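Local coordinates for protein transcriptional regulator (Pyrococcus horikoshii, PDB 1UDD) that is of unknown function but belongs to the all-helical TENA/THI-4/PQQC family as a TenA homologue, at residues L34-E37 against K38-F41; N154-K157 against I158-E161. All blocks are in the same frame, centred on the assembly; numbering follows the deposited sequence.

Interaction 1 (L34-E37 against K38-F41)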
ATOM      1  N   LEU A  34      34.754  17.520 -13.977  1.00 41.58           N
ATOM      2  CA  LEU A  34      34.117  16.262 -14.333  1.00 41.71           C
ATOM      3  C   LEU A  34      34.078  16.032 -15.849  1.00 41.87           C
ATOM      4  O   LEU A  34      33.721  16.930 -16.616  1.00 41.60           O
ATOM      5  CB  LEU A  34      32.684  16.209 -13.774  1.00 39.43           C
ATOM      6  CG  LEU A  34      32.020  14.830 -13.909  1.00 39.19           C
ATOM      7  CD1 LEU A  34      32.662  13.887 -12.909  1.00 34.93           C
ATOM      8  CD2 LEU A  34      30.506  14.922 -13.666  1.00 41.69           C
ATOM      9  N   PRO A  35      34.471  14.829 -16.299  1.00 41.70           N
ATOM     10  CA  PRO A  35      34.447  14.532 -17.734  1.00 42.91           C
ATOM     11  C   PRO A  35      32.983  14.453 -18.181  1.00 45.05           C
ATOM     12  O   PRO A  35      32.208  13.655 -17.649  1.00 46.68           O
ATOM     13  CB  PRO A  35      35.150  13.178 -17.819  1.00 43.80           C
ATOM     14  CG  PRO A  35      36.089  13.207 -16.650  1.00 42.54           C
ATOM     15  CD  PRO A  35      35.221  13.796 -15.562  1.00 42.00           C
ATOM     16  N   LEU A  36      32.614  15.282 -19.152  1.00 46.37           N
ATOM     17  CA  LEU A  36      31.249  15.346 -19.663  1.00 48.43           C
ATOM     18  C   LEU A  36      30.586  13.994 -19.865  1.00 50.02           C
ATOM     19  O   LEU A  36      29.361  13.896 -19.845  1.00 53.36           O
ATOM     20  CB  LEU A  36      31.216  16.127 -20.977  1.00 47.71           C
ATOM     21  CG  LEU A  36      29.833  16.551 -21.477  1.00 49.77           C
ATOM     22  CD1 LEU A  36      29.131  17.351 -20.392  1.00 50.11           C
ATOM     23  CD2 LEU A  36      29.974  17.386 -22.744  1.00 47.40           C
ATOM     24  N   GLU A  37      31.387  12.952 -20.059  1.00 50.85           N
ATOM     25  CA  GLU A  37      30.839  11.617 -20.261  1.00 50.78           C
ATOM     26  C   GLU A  37      30.245  11.048 -18.985  1.00 49.96           C
ATOM     27  O   GLU A  37      29.242  10.330 -19.030  1.00 47.88           O
ATOM     28  CB  GLU A  37      31.908  10.658 -20.780  1.00 54.24           C
ATOM     29  CG  GLU A  37      32.165  10.772 -22.271  1.00 60.83           C
ATOM     30  CD  GLU A  37      30.877  10.762 -23.085  1.00 63.26           C
ATOM     31  OE1 GLU A  37      30.268  11.844 -23.258  1.00 63.20           O
ATOM     32  OE2 GLU A  37      30.469   9.665 -23.539  1.00 63.73           O
ATOM     33  N   LYS A  38      30.881  11.354 -17.856  1.00 46.97           N
ATOM     34  CA  LYS A  38      30.410  10.879 -16.565  1.00 43.73           C
ATOM     35  C   LYS A  38      29.129  11.594 -16.168  1.00 41.23           C
ATOM     36  O   LYS A  38      28.265  11.011 -15.523  1.00 43.01           O
ATOM     37  CB  LYS A  38      31.482  11.087 -15.491  1.00 44.00           C
ATOM     38  CG  LYS A  38      32.710  10.229 -15.707  1.00 46.71           C
ATOM     39  CD  LYS A  38      33.643  10.259 -14.522  1.00 46.66           C
ATOM     40  CE  LYS A  38      34.607   9.084 -14.596  1.00 47.53           C
ATOM     41  NZ  LYS A  38      35.488   8.991 -13.395  1.00 50.35           N
ATOM     42  N   PHE A  39      29.004  12.855 -16.561  1.00 39.54           N
ATOM     43  CA  PHE A  39      27.811  13.631 -16.240  1.00 40.48           C
ATOM     44  C   PHE A  39      26.624  13.044 -16.989  1.00 41.00           C
ATOM     45  O   PHE A  39      25.533  12.904 -16.431  1.00 41.08           O
ATOM     46  CB  PHE A  39      28.008  15.102 -16.627  1.00 38.86           C
ATOM     47  CG  PHE A  39      26.879  16.009 -16.207  1.00 36.44           C
ATOM     48  CD1 PHE A  39      26.506  16.108 -14.870  1.00 38.41           C
ATOM     49  CD2 PHE A  39      26.214  16.794 -17.146  1.00 38.04           C
ATOM     50  CE1 PHE A  39      25.487  16.978 -14.467  1.00 37.32           C
ATOM     51  CE2 PHE A  39      25.194  17.668 -16.761  1.00 40.59           C
ATOM     52  CZ  PHE A  39      24.829  17.760 -15.408  1.00 41.55           C
ATOM     53  N   LYS A  40      26.835  12.688 -18.255  1.00 40.05           N
ATOM     54  CA  LYS A  40      25.758  12.107 -19.043  1.00 40.27           C
ATOM     55  C   LYS A  40      25.282  10.793 -18.434  1.00 38.64           C
ATOM     56  O   LYS A  40      24.088  10.529 -18.411  1.00 38.37           O
ATOM     57  CB  LYS A  40      26.194  11.892 -20.494  1.00 38.95           C
ATOM     58  CG  LYS A  40      26.429  13.184 -21.250  1.00 42.11           C
ATOM     59  CD  LYS A  40      26.853  12.900 -22.678  1.00 47.59           C
ATOM     60  CE  LYS A  40      27.318  14.154 -23.392  1.00 49.08           C
ATOM     61  NZ  LYS A  40      27.690  13.848 -24.808  1.00 53.08           N
ATOM     62  N   PHE A  41      26.205   9.968 -17.945  1.00 37.49           N
ATOM     63  CA  PHE A  41      25.807   8.699 -17.334  1.00 38.67           C
ATOM     64  C   PHE A  41      24.924   8.973 -16.113  1.00 37.49           C
ATOM     65  O   PHE A  41      23.931   8.277 -15.874  1.00 34.64           O
ATOM     66  CB  PHE A  41      27.028   7.903 -16.885  1.00 37.72           C
ATOM     67  CG  PHE A  41      26.684   6.575 -16.297  1.00 41.97           C
ATOM     68  CD1 PHE A  41      26.456   5.471 -17.118  1.00 44.09           C
ATOM     69  CD2 PHE A  41      26.544   6.428 -14.922  1.00 40.54           C
ATOM     70  CE1 PHE A  41      26.091   4.234 -16.574  1.00 43.43           C
ATOM     71  CE2 PHE A  41      26.178   5.204 -14.369  1.00 43.67           C
ATOM     72  CZ  PHE A  41      25.949   4.101 -15.196  1.00 43.94           C
TER
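The first turn of helix 36-63 is begun by Pro35 at the N-cap, whose carbonyl meets the amide of Lys38. This hydrogen bond, Lys38 N to Pro35 O, is 2.7 Å long but bent, with an N-H...O angle of 140°. The same oxygen takes a second, weak bond from Phe39 N. Regular helical pairing then follows, Lys40 N to Leu36 O and Phe41 N to Glu37 O, both 3.2 Å. On the inner side, Leu34 reaches forward over the first turn: CD2 lies 3.9 Å from Phe39 CB, while CD1 rests on Lys38 CB and CD. The extended Lys38 chain runs beside the Pro35 ring, pointing the same way, and its ammonium makes a cation-pi contact with Trp212. On the exposed side, Glu37 bends at chi2 (-48°) toward the next turn, which brings OE1 within 3.6 Å of Lys40 NZ, a long salt bridge. Lys40 CE also touches Leu36 CG, at 4.0 Å. The chemistry is thus divided: apolar carbons of Leu34 and Phe39 pack inward, whereas the long Glu37-Lys40 pair, on an exposed flank, probably adds only modest electrostatic stability to this helix start.

Interaction 2 (N154-K157 against I158-E161); sequences NPIK and IYRE
Ile156 and Tyr159 meet at the N-terminus of helix 157-164, where Ile156 is the N-cap residue and an Asx turn at Asn154 shapes the approach. In that turn Asn154 OD1 accepts from Ile156 N at 2.8 Å, with the donor lying in the carbonyl plane. The tightly packed part is built round the buried Tyr159 ring. Ile156 CG2 sits over one face, 4.1 Å from the ring centroid and only 11° off its normal, a CH-pi contact; the longer branch lies on the same side of the ring and brings CD1 3.3 Å from Tyr159 CE2, over the rim. With CG1 beside its backbone N (chi1 -45°), Ile156 can apply both branches to one ring. Asn154 ND2 approaches the rim of the ring almost level with it, the amide and ring standing almost perpendicular at 84°. The phenol is held from beyond the segment, its OH probably hydrogen-bonded to Leu34 O.

The looser, more exposed side belongs to the chain ends of Lys157 and Glu161. Lys157 extends outward, its NZ 5.6 Å from Glu161 OE1, too far for contact. Arg160 stands apart from them as the residue that grips the loop: its chain bends at chi3 and folds back over the preceding residues, with Lys157 CA against one face of its guanidinium. Arg160 thus bonds the loop with its backbone and its side chain: N donates to Ile156 O at 3.1 Å, while NH1 donates to Asn154 O at 2.7 Å, nearly in the guanidinium plane, and more weakly to Pro155 O at 3.2 Å.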
ATOM      1  N   ASN A 154      32.869  27.874 -12.254  1.00 54.83           N
ATOM      2  CA  ASN A 154      32.935  26.689 -13.111  1.00 53.06           C
ATOM      3  C   ASN A 154      32.970  27.067 -14.598  1.00 52.58           C
ATOM      4  O   ASN A 154      32.118  27.815 -15.085  1.00 52.14           O
ATOM      5  CB  ASN A 154      31.729  25.787 -12.839  1.00 53.94           C
ATOM      6  CG  ASN A 154      31.861  24.409 -13.487  1.00 56.42           C
ATOM      7  OD1 ASN A 154      32.212  24.291 -14.661  1.00 53.33           O
ATOM      8  ND2 ASN A 154      31.563  23.361 -12.718  1.00 55.38           N
ATOM      9  N   PRO A 155      33.957  26.545 -15.339  1.00 51.39           N
ATOM     10  CA  PRO A 155      34.110  26.824 -16.773  1.00 51.19           C
ATOM     11  C   PRO A 155      32.958  26.323 -17.658  1.00 51.32           C
ATOM     12  O   PRO A 155      32.570  26.987 -18.624  1.00 51.00           O
ATOM     13  CB  PRO A 155      35.425  26.128 -17.120  1.00 50.27           C
ATOM     14  CG  PRO A 155      36.170  26.141 -15.829  1.00 51.96           C
ATOM     15  CD  PRO A 155      35.110  25.785 -14.833  1.00 50.16           C
ATOM     16  N   ILE A 156      32.413  25.159 -17.316  1.00 50.12           N
ATOM     17  CA  ILE A 156      31.344  24.527 -18.082  1.00 49.93           C
ATOM     18  C   ILE A 156      29.924  25.034 -17.798  1.00 50.01           C
ATOM     19  O   ILE A 156      29.348  24.750 -16.744  1.00 50.17           O
ATOM     20  CB  ILE A 156      31.396  23.005 -17.870  1.00 50.31           C
ATOM     21  CG1 ILE A 156      32.852  22.532 -17.993  1.00 52.15           C
ATOM     22  CG2 ILE A 156      30.519  22.315 -18.895  1.00 50.65           C
ATOM     23  CD1 ILE A 156      33.068  21.033 -17.807  1.00 54.80           C
ATOM     24  N   LYS A 157      29.356  25.756 -18.766  1.00 48.05           N
ATOM     25  CA  LYS A 157      28.017  26.335 -18.632  1.00 48.88           C
ATOM     26  C   LYS A 157      26.906  25.388 -18.201  1.00 46.54           C
ATOM     27  O   LYS A 157      26.055  25.760 -17.390  1.00 47.09           O
ATOM     28  CB  LYS A 157      27.590  27.019 -19.935  1.00 50.41           C
ATOM     29  CG  LYS A 157      26.217  27.694 -19.853  1.00 51.93           C
ATOM     30  CD  LYS A 157      25.999  28.675 -20.998  1.00 53.57           C
ATOM     31  CE  LYS A 157      24.758  29.533 -20.767  1.00 55.13           C
ATOM     32  NZ  LYS A 157      24.681  30.725 -21.672  1.00 54.01           N
ATOM     33  N   ILE A 158      26.898  24.180 -18.752  1.00 46.99           N
ATOM     34  CA  ILE A 158      25.866  23.209 -18.408  1.00 48.13           C
ATOM     35  C   ILE A 158      25.938  22.868 -16.921  1.00 48.67           C
ATOM     36  O   ILE A 158      24.910  22.797 -16.246  1.00 50.49           O
ATOM     37  CB  ILE A 158      26.000  21.915 -19.247  1.00 48.22           C
ATOM     38  CG1 ILE A 158      25.613  22.204 -20.702  1.00 47.02           C
ATOM     39  CG2 ILE A 158      25.092  20.821 -18.684  1.00 46.68           C
ATOM     40  CD1 ILE A 158      25.642  20.987 -21.589  1.00 45.51           C
ATOM     41  N   TYR A 159      27.152  22.662 -16.417  1.00 47.13           N
ATOM     42  CA  TYR A 159      27.330  22.358 -15.008  1.00 44.53           C
ATOM     43  C   TYR A 159      26.862  23.540 -14.163  1.00 44.35           C
ATOM     44  O   TYR A 159      26.260  23.352 -13.108  1.00 42.25           O
ATOM     45  CB  TYR A 159      28.796  22.070 -14.694  1.00 41.00           C
ATOM     46  CG  TYR A 159      29.331  20.807 -15.304  1.00 39.19           C
ATOM     47  CD1 TYR A 159      28.497  19.927 -15.990  1.00 40.73           C
ATOM     48  CD2 TYR A 159      30.682  20.485 -15.200  1.00 38.97           C
ATOM     49  CE1 TYR A 159      28.999  18.759 -16.560  1.00 38.42           C
ATOM     50  CE2 TYR A 159      31.193  19.322 -15.764  1.00 35.23           C
ATOM     51  CZ  TYR A 159      30.351  18.466 -16.446  1.00 37.97           C
ATOM     52  OH  TYR A 159      30.865  17.337 -17.045  1.00 37.46           O
ATOM     53  N   ARG A 160      27.134  24.758 -14.623  1.00 46.36           N
ATOM     54  CA  ARG A 160      26.726  25.938 -13.868  1.00 47.40           C
ATOM     55  C   ARG A 160      25.218  26.049 -13.793  1.00 48.70           C
ATOM     56  O   ARG A 160      24.665  26.307 -12.728  1.00 50.83           O
ATOM     57  CB  ARG A 160      27.284  27.224 -14.480  1.00 50.87           C
ATOM     58  CG  ARG A 160      28.784  27.414 -14.333  1.00 51.78           C
ATOM     59  CD  ARG A 160      29.141  28.890 -14.463  1.00 54.38           C
ATOM     60  NE  ARG A 160      28.648  29.468 -15.710  1.00 52.29           N
ATOM     61  CZ  ARG A 160      29.232  29.309 -16.892  1.00 51.60           C
ATOM     62  NH1 ARG A 160      30.343  28.593 -16.999  1.00 50.58           N
ATOM     63  NH2 ARG A 160      28.698  29.863 -17.970  1.00 52.00           N
ATOM     64  N   GLU A 161      24.549  25.870 -14.925  1.00 47.95           N
ATOM     65  CA  GLU A 161      23.101  25.955 -14.949  1.00 49.28           C
ATOM     66  C   GLU A 161      22.576  24.901 -13.976  1.00 48.69           C
ATOM     67  O   GLU A 161      21.781  25.195 -13.084  1.00 47.93           O
ATOM     68  CB  GLU A 161      22.571  25.668 -16.358  1.00 54.81           C
ATOM     69  CG  GLU A 161      23.267  26.442 -17.472  1.00 60.69           C
ATOM     70  CD  GLU A 161      22.643  26.189 -18.841  1.00 63.86           C
ATOM     71  OE1 GLU A 161      21.566  26.761 -19.122  1.00 65.36           O
ATOM     72  OE2 GLU A 161      23.224  25.409 -19.630  1.00 64.36           O
TER

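In the fold
Two helix starts, far apart in sequence, here become neighbours in one all-helical fold. Interaction 1 opens helix 36-63, and interaction 2, much later in the chain, opens helix 157-164; their centres lie about 13 Å apart, on the same side of the chain's centre. They touch directly. Leu36 CA packs 3.3 Å from Tyr159 OH, the Phe39 and Tyr159 rings meet edge-to-face, and Phe39 CE2 packs on Ile158 CG2 at 3.7 Å. Each helix start thus offers the other an apolar surface, with the Tyr159 hydroxyl as a polar tie, joining the beginnings of the two helices within a single subunit.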